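Local coordinates for protein endo-beta-mannanase (Opitutaceae bacterium TAV5, PDB 7BOB) that probably releases mannose from the non-reducing ends of beta-1,4-linked mannose chains, as a homotrimeric exo-beta-1,4-mannosidase of glycosyl hydrolase family 5 from a termite hindgut bacterium, at residues H386-R391 against E443-T448; Q434-P439 against K458-W463; Q469-A474 against A582-D587. One frame throughout, in Å; residues are numbered along the deposited sequence.

Contact 1 (H386-R391 against E443-T448)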
loop_
_atom_site.group_PDB
_atom_site.type_symbol
_atom_site.label_atom_id
_atom_site.label_comp_id
_atom_site.label_asym_id
_atom_site.label_seq_id
_atom_site.Cartn_x
_atom_site.Cartn_y
_atom_site.Cartn_z
ATOM N N HIS A 386 17.912 -20.939 22.555
ATOM C CA HIS A 386 17.817 -20.917 21.095
ATOM C C HIS A 386 16.495 -20.292 20.644
ATOM O O HIS A 386 15.425 -20.678 21.120
ATOM C CB HIS A 386 17.939 -22.335 20.517
ATOM C CG HIS A 386 19.328 -22.899 20.572
ATOM N ND1 HIS A 386 19.919 -23.310 21.748
ATOM C CD2 HIS A 386 20.242 -23.123 19.594
ATOM C CE1 HIS A 386 21.135 -23.759 21.491
ATOM N NE2 HIS A 386 21.352 -23.660 20.193
ATOM N N LEU A 387 16.573 -19.333 19.723
ATOM C CA LEU A 387 15.381 -18.761 19.112
ATOM C C LEU A 387 14.899 -19.662 17.977
ATOM O O LEU A 387 15.705 -20.197 17.209
ATOM C CB LEU A 387 15.684 -17.362 18.585
ATOM C CG LEU A 387 16.178 -16.344 19.610
ATOM C CD1 LEU A 387 16.724 -15.109 18.891
ATOM C CD2 LEU A 387 15.042 -15.972 20.551
ATOM N N TYR A 388 13.581 -19.834 17.877
ATOM C CA TYR A 388 12.988 -20.774 16.926
ATOM C C TYR A 388 12.842 -20.109 15.554
ATOM O O TYR A 388 12.135 -19.104 15.422
ATOM C CB TYR A 388 11.636 -21.261 17.447
ATOM C CG TYR A 388 10.980 -22.328 16.600
ATOM C CD1 TYR A 388 9.948 -22.004 15.721
ATOM C CD2 TYR A 388 11.383 -23.653 16.674
ATOM C CE1 TYR A 388 9.339 -22.969 14.938
ATOM C CE2 TYR A 388 10.768 -24.631 15.906
ATOM C CZ TYR A 388 9.751 -24.276 15.039
ATOM O OH TYR A 388 9.131 -25.221 14.262
ATOM N N TRP A 389 13.540 -20.659 14.541
ATOM C CA TRP A 389 13.377 -20.265 13.141
ATOM C C TRP A 389 12.295 -21.142 12.521
ATOM O O TRP A 389 12.457 -22.367 12.486
ATOM C CB TRP A 389 14.702 -20.417 12.391
ATOM C CG TRP A 389 14.721 -20.012 10.920
ATOM C CD1 TRP A 389 14.208 -20.722 9.869
ATOM C CD2 TRP A 389 15.298 -18.824 10.349
ATOM N NE1 TRP A 389 14.436 -20.064 8.701
ATOM C CE2 TRP A 389 15.110 -18.902 8.955
ATOM C CE3 TRP A 389 15.971 -17.717 10.878
ATOM C CZ2 TRP A 389 15.535 -17.896 8.073
ATOM C CZ3 TRP A 389 16.408 -16.719 9.993
ATOM C CH2 TRP A 389 16.178 -16.818 8.611
ATOM N N PRO A 390 11.163 -20.586 12.087
ATOM C CA PRO A 390 10.023 -21.440 11.705
ATOM C C PRO A 390 10.297 -22.245 10.437
ATOM O O PRO A 390 11.092 -21.845 9.580
ATOM C CB PRO A 390 8.878 -20.435 11.490
ATOM C CG PRO A 390 9.559 -19.122 11.200
ATOM C CD PRO A 390 10.851 -19.149 12.003
ATOM N N ARG A 391 9.595 -23.383 10.307
ATOM C CA ARG A 391 9.805 -24.258 9.150
ATOM C C ARG A 391 9.525 -23.542 7.826
ATOM O O ARG A 391 10.222 -23.767 6.838
ATOM C CB ARG A 391 8.947 -25.521 9.262
ATOM C CG ARG A 391 8.863 -26.332 7.959
ATOM C CD ARG A 391 8.072 -27.627 8.118
ATOM N NE ARG A 391 8.762 -28.562 8.996
ATOM C CZ ARG A 391 9.690 -29.422 8.580
ATOM N NH1 ARG A 391 10.019 -29.484 7.292
ATOM N NH2 ARG A 391 10.284 -30.230 9.451
ATOM N N GLU A 443 18.710 -27.127 24.748
ATOM C CA GLU A 443 17.902 -27.406 25.923
ATOM C C GLU A 443 16.745 -26.430 26.121
ATOM O O GLU A 443 15.737 -26.801 26.730
ATOM C CB GLU A 443 18.778 -27.414 27.177
ATOM C CG GLU A 443 18.151 -28.203 28.341
ATOM C CD GLU A 443 18.614 -27.725 29.711
ATOM O OE1 GLU A 443 17.753 -27.272 30.509
ATOM O OE2 GLU A 443 19.840 -27.812 29.987
ATOM N N ARG A 444 16.860 -25.196 25.632
ATOM C CA ARG A 444 15.841 -24.176 25.823
ATOM C C ARG A 444 15.545 -23.498 24.493
ATOM O O ARG A 444 16.470 -23.087 23.771
ATOM C CB ARG A 444 16.288 -23.162 26.875
ATOM C CG ARG A 444 16.960 -23.835 28.075
ATOM C CD ARG A 444 16.875 -23.001 29.320
ATOM N NE ARG A 444 17.854 -21.922 29.313
ATOM C CZ ARG A 444 17.831 -20.901 30.163
ATOM N NH1 ARG A 444 16.877 -20.826 31.082
ATOM N NH2 ARG A 444 18.752 -19.953 30.096
ATOM N N ILE A 445 14.251 -23.404 24.169
ATOM C CA ILE A 445 13.774 -22.883 22.894
ATOM C C ILE A 445 12.743 -21.803 23.172
ATOM O O ILE A 445 11.794 -22.026 23.937
ATOM C CB ILE A 445 13.164 -23.983 22.004
ATOM C CG1 ILE A 445 14.269 -24.888 21.432
ATOM C CG2 ILE A 445 12.369 -23.348 20.873
ATOM C CD1 ILE A 445 13.747 -26.051 20.607
ATOM N N ILE A 446 12.929 -20.637 22.560
ATOM C CA ILE A 446 11.989 -19.533 22.670
ATOM C C ILE A 446 11.338 -19.333 21.312
ATOM O O ILE A 446 12.035 -19.174 20.300
ATOM C CB ILE A 446 12.669 -18.240 23.141
ATOM C CG1 ILE A 446 13.317 -18.445 24.504
ATOM C CG2 ILE A 446 11.638 -17.120 23.246
ATOM C CD1 ILE A 446 13.999 -17.201 25.006
ATOM N N ILE A 447 10.014 -19.362 21.286
ATOM C CA ILE A 447 9.256 -19.071 20.079
ATOM C C ILE A 447 8.727 -17.647 20.206
ATOM O O ILE A 447 7.954 -17.337 21.126
ATOM C CB ILE A 447 8.123 -20.086 19.872
ATOM C CG1 ILE A 447 8.682 -21.512 19.787
ATOM C CG2 ILE A 447 7.306 -19.716 18.657
ATOM C CD1 ILE A 447 7.612 -22.591 19.593
ATOM N N THR A 448 9.155 -16.778 19.296
ATOM C CA THR A 448 8.864 -15.344 19.391
ATOM C C THR A 448 7.629 -14.964 18.569
ATOM O O THR A 448 7.711 -14.179 17.631
ATOM C CB THR A 448 10.077 -14.537 18.935
ATOM O OG1 THR A 448 10.391 -14.870 17.565
ATOM C CG2 THR A 448 11.274 -14.832 19.838
HETATM O O HOH W 1 10.988 -17.420 17.353
#
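Arg-444 starts the pairing of two parallel strands by offering its O to His-386 N at 2.9 Å. Its guanidinium turns away, to a salt bridge with Glu-425 and a bond to Thr-384 O. Ile-445 brings its CA within 3.3 Å of His-386 O in a CA-H...O contact, and its CG2 leans on Tyr-388 CB. Ile-446 uses both its N and its O on the other strand, straddling Leu-387: its N donates to His-386 O over 2.9 Å, nearly straight at 166°, and its O takes Tyr-388 N. On the face that meets helix 406-422, its side chain lies beside that of Leu-387, Ile-446 CB to Leu-387 CD2 4.2 Å. Ile-447 runs alongside Tyr-388, Ile-447 CG1 to Tyr-388 CB 3.8 Å; CG of Tyr-388 anti to the backbone N (chi1 -175°) sends the ring onward, where OH bonds Glu-456. The Thr-448 side chain crosses that of Leu-387 at about a right angle, Thr-448 CG2 to Leu-387 CD2 4.0 Å. Burial leaves His-386 ND1 without a partner in the model. Side-chain packing adds apolar contact on both faces, but backbone bonds set the register, and a water accepting from Thr-448 N and donating to Tyr-388 O carries it on where direct pairing stops.

Contact 2 (Q434-P439 against K458-W463)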
loop_
_atom_site.group_PDB
_atom_site.type_symbol
_atom_site.label_atom_id
_atom_site.label_comp_id
_atom_site.label_asym_id
_atom_site.label_seq_id
_atom_site.Cartn_x
_atom_site.Cartn_y
_atom_site.Cartn_z
ATOM N N GLN A 434 14.093 -28.622 10.306
ATOM C CA GLN A 434 14.934 -29.791 10.493
ATOM C C GLN A 434 14.578 -30.445 11.817
ATOM O O GLN A 434 14.090 -29.763 12.724
ATOM C CB GLN A 434 16.426 -29.421 10.482
ATOM C CG GLN A 434 16.933 -29.063 9.095
ATOM C CD GLN A 434 18.354 -28.566 9.096
ATOM O OE1 GLN A 434 18.900 -28.214 10.141
ATOM N NE2 GLN A 434 18.965 -28.526 7.915
ATOM N N PRO A 435 14.804 -31.758 11.961
ATOM C CA PRO A 435 14.455 -32.424 13.224
ATOM C C PRO A 435 15.059 -31.677 14.407
ATOM O O PRO A 435 16.113 -31.051 14.300
ATOM C CB PRO A 435 15.045 -33.831 13.062
ATOM C CG PRO A 435 15.107 -34.045 11.557
ATOM C CD PRO A 435 15.401 -32.688 10.975
ATOM N N LEU A 436 14.356 -31.681 15.511
ATOM C CA LEU A 436 14.912 -30.822 16.547
ATOM C C LEU A 436 16.067 -31.527 17.263
ATOM O O LEU A 436 15.986 -32.724 17.558
ATOM C CB LEU A 436 13.835 -30.418 17.553
ATOM C CG LEU A 436 12.824 -29.361 17.086
ATOM C CD1 LEU A 436 11.798 -29.071 18.188
ATOM C CD2 LEU A 436 13.510 -28.078 16.648
ATOM N N PRO A 437 17.152 -30.810 17.538
ATOM C CA PRO A 437 18.246 -31.396 18.323
ATOM C C PRO A 437 17.737 -31.915 19.656
ATOM O O PRO A 437 16.865 -31.311 20.282
ATOM C CB PRO A 437 19.213 -30.223 18.518
ATOM C CG PRO A 437 18.912 -29.292 17.388
ATOM C CD PRO A 437 17.433 -29.423 17.131
ATOM N N SER A 438 18.285 -33.044 20.088
ATOM C CA SER A 438 17.870 -33.607 21.358
ATOM C C SER A 438 18.156 -32.595 22.471
ATOM O O SER A 438 19.043 -31.743 22.336
ATOM C CB SER A 438 18.595 -34.926 21.625
ATOM O OG SER A 438 18.225 -35.450 22.883
ATOM N N PRO A 439 17.380 -32.626 23.557
ATOM C CA PRO A 439 17.500 -31.571 24.583
ATOM C C PRO A 439 18.854 -31.502 25.278
ATOM O O PRO A 439 19.082 -30.543 26.026
ATOM C CB PRO A 439 16.382 -31.917 25.583
ATOM C CG PRO A 439 15.400 -32.714 24.805
ATOM C CD PRO A 439 16.198 -33.479 23.767
ATOM N N LYS A 458 3.883 -31.115 16.621
ATOM C CA LYS A 458 4.172 -32.500 16.985
ATOM C C LYS A 458 5.637 -32.683 17.366
ATOM O O LYS A 458 5.955 -33.326 18.372
ATOM C CB LYS A 458 3.802 -33.426 15.824
ATOM C CG LYS A 458 2.288 -33.619 15.644
ATOM C CD LYS A 458 1.985 -34.536 14.457
ATOM C CE LYS A 458 0.482 -34.607 14.171
ATOM N NZ LYS A 458 0.188 -35.271 12.868
ATOM N N GLU A 459 6.547 -32.125 16.565
ATOM C CA GLU A 459 7.966 -32.267 16.856
ATOM C C GLU A 459 8.336 -31.506 18.117
ATOM O O GLU A 459 9.068 -32.028 18.964
ATOM C CB GLU A 459 8.806 -31.798 15.668
ATOM C CG GLU A 459 10.314 -31.966 15.852
ATOM C CD GLU A 459 10.818 -33.375 15.543
ATOM O OE1 GLU A 459 12.051 -33.593 15.632
ATOM O OE2 GLU A 459 9.988 -34.256 15.224
ATOM N N LEU A 460 7.819 -30.286 18.277
ATOM C CA LEU A 460 8.045 -29.555 19.519
ATOM C C LEU A 460 7.549 -30.350 20.720
ATOM O O LEU A 460 8.173 -30.324 21.788
ATOM C CB LEU A 460 7.358 -28.194 19.461
ATOM C CG LEU A 460 8.120 -27.122 18.690
ATOM C CD1 LEU A 460 7.149 -26.048 18.206
ATOM C CD2 LEU A 460 9.202 -26.521 19.575
ATOM N N HIS A 461 6.441 -31.076 20.561
ATOM C CA HIS A 461 5.920 -31.904 21.648
ATOM C C HIS A 461 6.931 -32.981 22.039
ATOM O O HIS A 461 7.338 -33.086 23.204
ATOM C CB HIS A 461 4.582 -32.523 21.219
ATOM C CG HIS A 461 3.987 -33.460 22.223
ATOM N ND1 HIS A 461 3.092 -33.048 23.190
ATOM C CD2 HIS A 461 4.154 -34.791 22.409
ATOM C CE1 HIS A 461 2.740 -34.084 23.930
ATOM N NE2 HIS A 461 3.369 -35.154 23.477
ATOM N N SER A 462 7.378 -33.762 21.058
ATOM C CA SER A 462 8.328 -34.834 21.316
ATOM C C SER A 462 9.643 -34.297 21.887
ATOM O O SER A 462 10.222 -34.897 22.801
ATOM C CB SER A 462 8.558 -35.617 20.025
ATOM O OG SER A 462 9.835 -36.209 20.040
ATOM N N TRP A 463 10.128 -33.170 21.361
ATOM C CA TRP A 463 11.284 -32.505 21.961
ATOM C C TRP A 463 11.028 -32.140 23.425
ATOM O O TRP A 463 11.883 -32.375 24.293
ATOM C CB TRP A 463 11.647 -31.257 21.153
ATOM C CG TRP A 463 12.807 -30.496 21.736
ATOM C CD1 TRP A 463 14.122 -30.799 21.603
ATOM C CD2 TRP A 463 12.752 -29.304 22.541
ATOM N NE1 TRP A 463 14.897 -29.883 22.272
ATOM C CE2 TRP A 463 14.084 -28.951 22.855
ATOM C CE3 TRP A 463 11.708 -28.494 23.010
ATOM C CZ2 TRP A 463 14.407 -27.832 23.625
ATOM C CZ3 TRP A 463 12.028 -27.378 23.785
ATOM C CH2 TRP A 463 13.369 -27.059 24.083
#
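Leu-436 and its neighbours from Pro-435 to Ser-438 follow an extended, polyproline-II-like path past helix 454-465, the backbones coming nearest where Ser-438 CA and Trp-463 CA lie 6.7 Å apart. That helix is the connection of a beta-alpha-beta crossover between strands 444-448 and 469-473, and the proline-rich loop runs along its flank. Leu-436 N donates to Glu-459 OE1, 3.0 Å and 168°, meeting the carboxylate on its anti side and 16° out of its plane. A bend at chi2 (82°) turns the Glu-459 carboxylate to the loop, while the Glu-459 and Leu-436 side chains slide past each other in opposite directions, Glu-459 CG to Leu-436 CG 3.8 Å. Without the Glu-459 carboxylate, as with an alanine here, Leu-436 N is likely to lose its acceptor and the leucine the cover of Glu-459 CG. The tip of Leu-436 lodges between helix residues, CD1 lying 3.7 Å from Trp-463 CB and 3.9 Å from Leu-460 CD2. Further along, Pro-439 offers its CG to the Trp-463 indole in an off-centre CH-pi contact, 4.2 Å from the centroid of the five-membered ring. Trp-463 NE1 has a weak hydrogen bond to Val-442 O. Pro-437 O lies at the indole edge, near its plane, 3.1 Å from Trp-463 CD1.

Contact 3 (Q469-A474 against A582-D587)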
loop_
_atom_site.group_PDB
_atom_site.type_symbol
_atom_site.label_atom_id
_atom_site.label_comp_id
_atom_site.label_asym_id
_atom_site.label_seq_id
_atom_site.Cartn_x
_atom_site.Cartn_y
_atom_site.Cartn_z
ATOM N N GLN A 469 12.877 -27.347 27.552
ATOM C CA GLN A 469 12.156 -26.227 28.151
ATOM C C GLN A 469 11.740 -25.261 27.038
ATOM O O GLN A 469 12.601 -24.665 26.378
ATOM C CB GLN A 469 13.033 -25.508 29.173
ATOM C CG GLN A 469 13.818 -26.433 30.079
ATOM C CD GLN A 469 12.896 -27.263 30.927
ATOM O OE1 GLN A 469 12.186 -26.728 31.776
ATOM N NE2 GLN A 469 12.873 -28.572 30.682
ATOM N N LEU A 470 10.433 -25.105 26.835
ATOM C CA LEU A 470 9.877 -24.271 25.767
ATOM C C LEU A 470 9.235 -23.022 26.359
ATOM O O LEU A 470 8.299 -23.116 27.170
ATOM C CB LEU A 470 8.852 -25.053 24.944
ATOM C CG LEU A 470 8.200 -24.391 23.727
ATOM C CD1 LEU A 470 9.227 -24.167 22.602
ATOM C CD2 LEU A 470 7.053 -25.255 23.236
ATOM N N LEU A 471 9.732 -21.854 25.955
ATOM C CA LEU A 471 9.074 -20.582 26.239
ATOM C C LEU A 471 8.354 -20.140 24.964
ATOM O O LEU A 471 8.998 -19.780 23.970
ATOM C CB LEU A 471 10.075 -19.531 26.705
ATOM C CG LEU A 471 9.498 -18.134 26.933
ATOM C CD1 LEU A 471 8.247 -18.164 27.852
ATOM C CD2 LEU A 471 10.570 -17.252 27.537
ATOM N N TRP A 472 7.022 -20.184 24.986
ATOM C CA TRP A 472 6.200 -20.011 23.784
ATOM C C TRP A 472 5.476 -18.672 23.864
ATOM O O TRP A 472 4.438 -18.554 24.527
ATOM C CB TRP A 472 5.209 -21.160 23.645
ATOM C CG TRP A 472 4.663 -21.329 22.261
ATOM C CD1 TRP A 472 4.652 -20.401 21.259
ATOM C CD2 TRP A 472 4.031 -22.500 21.731
ATOM N NE1 TRP A 472 4.065 -20.928 20.139
ATOM C CE2 TRP A 472 3.687 -22.219 20.395
ATOM C CE3 TRP A 472 3.722 -23.762 22.261
ATOM C CZ2 TRP A 472 3.054 -23.148 19.577
ATOM C CZ3 TRP A 472 3.100 -24.689 21.443
ATOM C CH2 TRP A 472 2.773 -24.378 20.116
ATOM N N HIS A 473 5.999 -17.663 23.178
ATOM C CA HIS A 473 5.310 -16.380 23.162
ATOM C C HIS A 473 4.237 -16.405 22.079
ATOM O O HIS A 473 4.551 -16.559 20.890
ATOM C CB HIS A 473 6.291 -15.231 22.956
ATOM C CG HIS A 473 7.033 -14.861 24.202
ATOM N ND1 HIS A 473 8.145 -14.048 24.199
ATOM C CD2 HIS A 473 6.825 -15.209 25.496
ATOM C CE1 HIS A 473 8.582 -13.900 25.439
ATOM N NE2 HIS A 473 7.803 -14.600 26.245
ATOM N N ALA A 474 2.975 -16.293 22.506
ATOM C CA ALA A 474 1.782 -16.123 21.684
ATOM C C ALA A 474 1.551 -17.312 20.760
ATOM O O ALA A 474 1.731 -17.185 19.545
ATOM C CB ALA A 474 1.881 -14.835 20.863
ATOM N N ALA A 582 12.645 -13.974 33.971
ATOM C CA ALA A 582 11.644 -14.496 34.901
ATOM C C ALA A 582 10.944 -15.738 34.352
ATOM O O ALA A 582 10.647 -16.679 35.101
ATOM C CB ALA A 582 10.623 -13.413 35.230
ATOM N N LEU A 583 10.688 -15.773 33.045
ATOM C CA LEU A 583 9.870 -16.839 32.485
ATOM C C LEU A 583 10.668 -18.042 32.019
ATOM O O LEU A 583 10.079 -19.107 31.792
ATOM C CB LEU A 583 9.055 -16.308 31.311
ATOM C CG LEU A 583 7.920 -15.367 31.711
ATOM C CD1 LEU A 583 6.915 -15.440 30.633
ATOM C CD2 LEU A 583 7.311 -15.779 33.027
ATOM N N LEU A 584 11.976 -17.888 31.837
ATOM C CA LEU A 584 12.809 -18.999 31.407
ATOM C C LEU A 584 12.947 -20.012 32.534
ATOM O O LEU A 584 13.209 -19.642 33.683
ATOM C CB LEU A 584 14.180 -18.486 30.981
ATOM C CG LEU A 584 14.191 -17.954 29.546
ATOM C CD1 LEU A 584 15.540 -17.330 29.205
ATOM C CD2 LEU A 584 13.831 -19.067 28.580
ATOM N N THR A 585 12.762 -21.290 32.206
ATOM C CA THR A 585 12.916 -22.389 33.150
ATOM C C THR A 585 14.110 -23.247 32.752
ATOM O O THR A 585 14.610 -23.162 31.628
ATOM C CB THR A 585 11.654 -23.264 33.213
ATOM O OG1 THR A 585 11.390 -23.829 31.919
ATOM C CG2 THR A 585 10.448 -22.450 33.679
ATOM N N LYS A 586 14.561 -24.082 33.692
ATOM C CA LYS A 586 15.660 -25.006 33.439
ATOM C C LYS A 586 15.362 -26.368 34.055
ATOM O O LYS A 586 14.895 -26.465 35.198
ATOM C CB LYS A 586 16.997 -24.460 33.975
ATOM C CG LYS A 586 17.602 -23.375 33.091
ATOM C CD LYS A 586 18.923 -23.808 32.454
ATOM C CE LYS A 586 20.100 -23.420 33.329
ATOM N NZ LYS A 586 21.321 -24.159 32.921
ATOM N N ASP A 587 15.635 -27.412 33.268
ATOM C CA ASP A 587 15.527 -28.825 33.656
ATOM C C ASP A 587 16.327 -29.155 34.930
ATOM O O ASP A 587 15.791 -29.166 36.044
ATOM C CB ASP A 587 15.998 -29.697 32.468
ATOM C CG ASP A 587 16.191 -31.168 32.834
ATOM O OD1 ASP A 587 15.357 -31.999 32.398
ATOM O OD2 ASP A 587 17.189 -31.497 33.520
#
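Gln-469 and Thr-585 supply the polar link between a strand of the C-terminal domain's sheet and the last modelled residues of the chain. Thr-585 OG1 donates to Gln-469 OE1 over 3.0 Å, arriving at 127° to the C=O bond and a little tilted from the carbonyl plane. The glutamine chain bends at chi2, and its amide divides its two ends: OE1 takes the threonine, while NE2 bonds Gly-467 O in the turn just before the strand. With both ends engaged, the amide is held against rotation. The remaining contacts of its side chain with the tail are van der Waals: Gln-469 CB lies 3.6 Å from Thr-585 OG1, CD is 3.6 Å from Asp-587 N, and NE2 is 3.8 Å from Asp-587 CB. The amide and the Asp-587 carboxylate stand almost perpendicular, their planes 81° apart.

Apolar packing is carried by Leu-471, two residues on. With its CG anti to the backbone N (chi1 176°), CD1 packs 4.0 Å from Leu-583 CB, while CD2 reaches Leu-584 CD2 at 3.9 Å and also borders Leu-583. Leu-471 crosses each of these side chains at about a right angle.

Leu-583 closes helix 569-583, and the backbone leaves helical angles at Leu-584 to run out as a tail. Helix end and tail lie over strand 469-473, which has strands 444-448 and 549-554 as sheet neighbours; Leu-583 also touches Val-554 of the latter, and Arg-444 of the former bonds weakly to Thr-585 O.

All three contacts belong to the C-terminal domain, outside the eight-stranded barrel that in family 5 glycosidases holds the active site; their centres lie about 18, 25 and 26 Å from the centre of the chain. Contacts 1 and 3, with centres about 10 Å apart, meet in one sheet: Ile-445 O and Leu-471 N are 2.9 Å apart, a probable hydrogen bond between adjacent strands. Contact 2, its centre about 11 Å from that of contact 1 and about 15 Å from that of contact 3, packs upon that sheet, Trp-463 CH2 reaching Ile-445 CG1 at 3.5 Å and Gln-469 O at 3.4 Å. Lys-458 of contact 2 also packs on Pro-325 of a second subunit of the trimer.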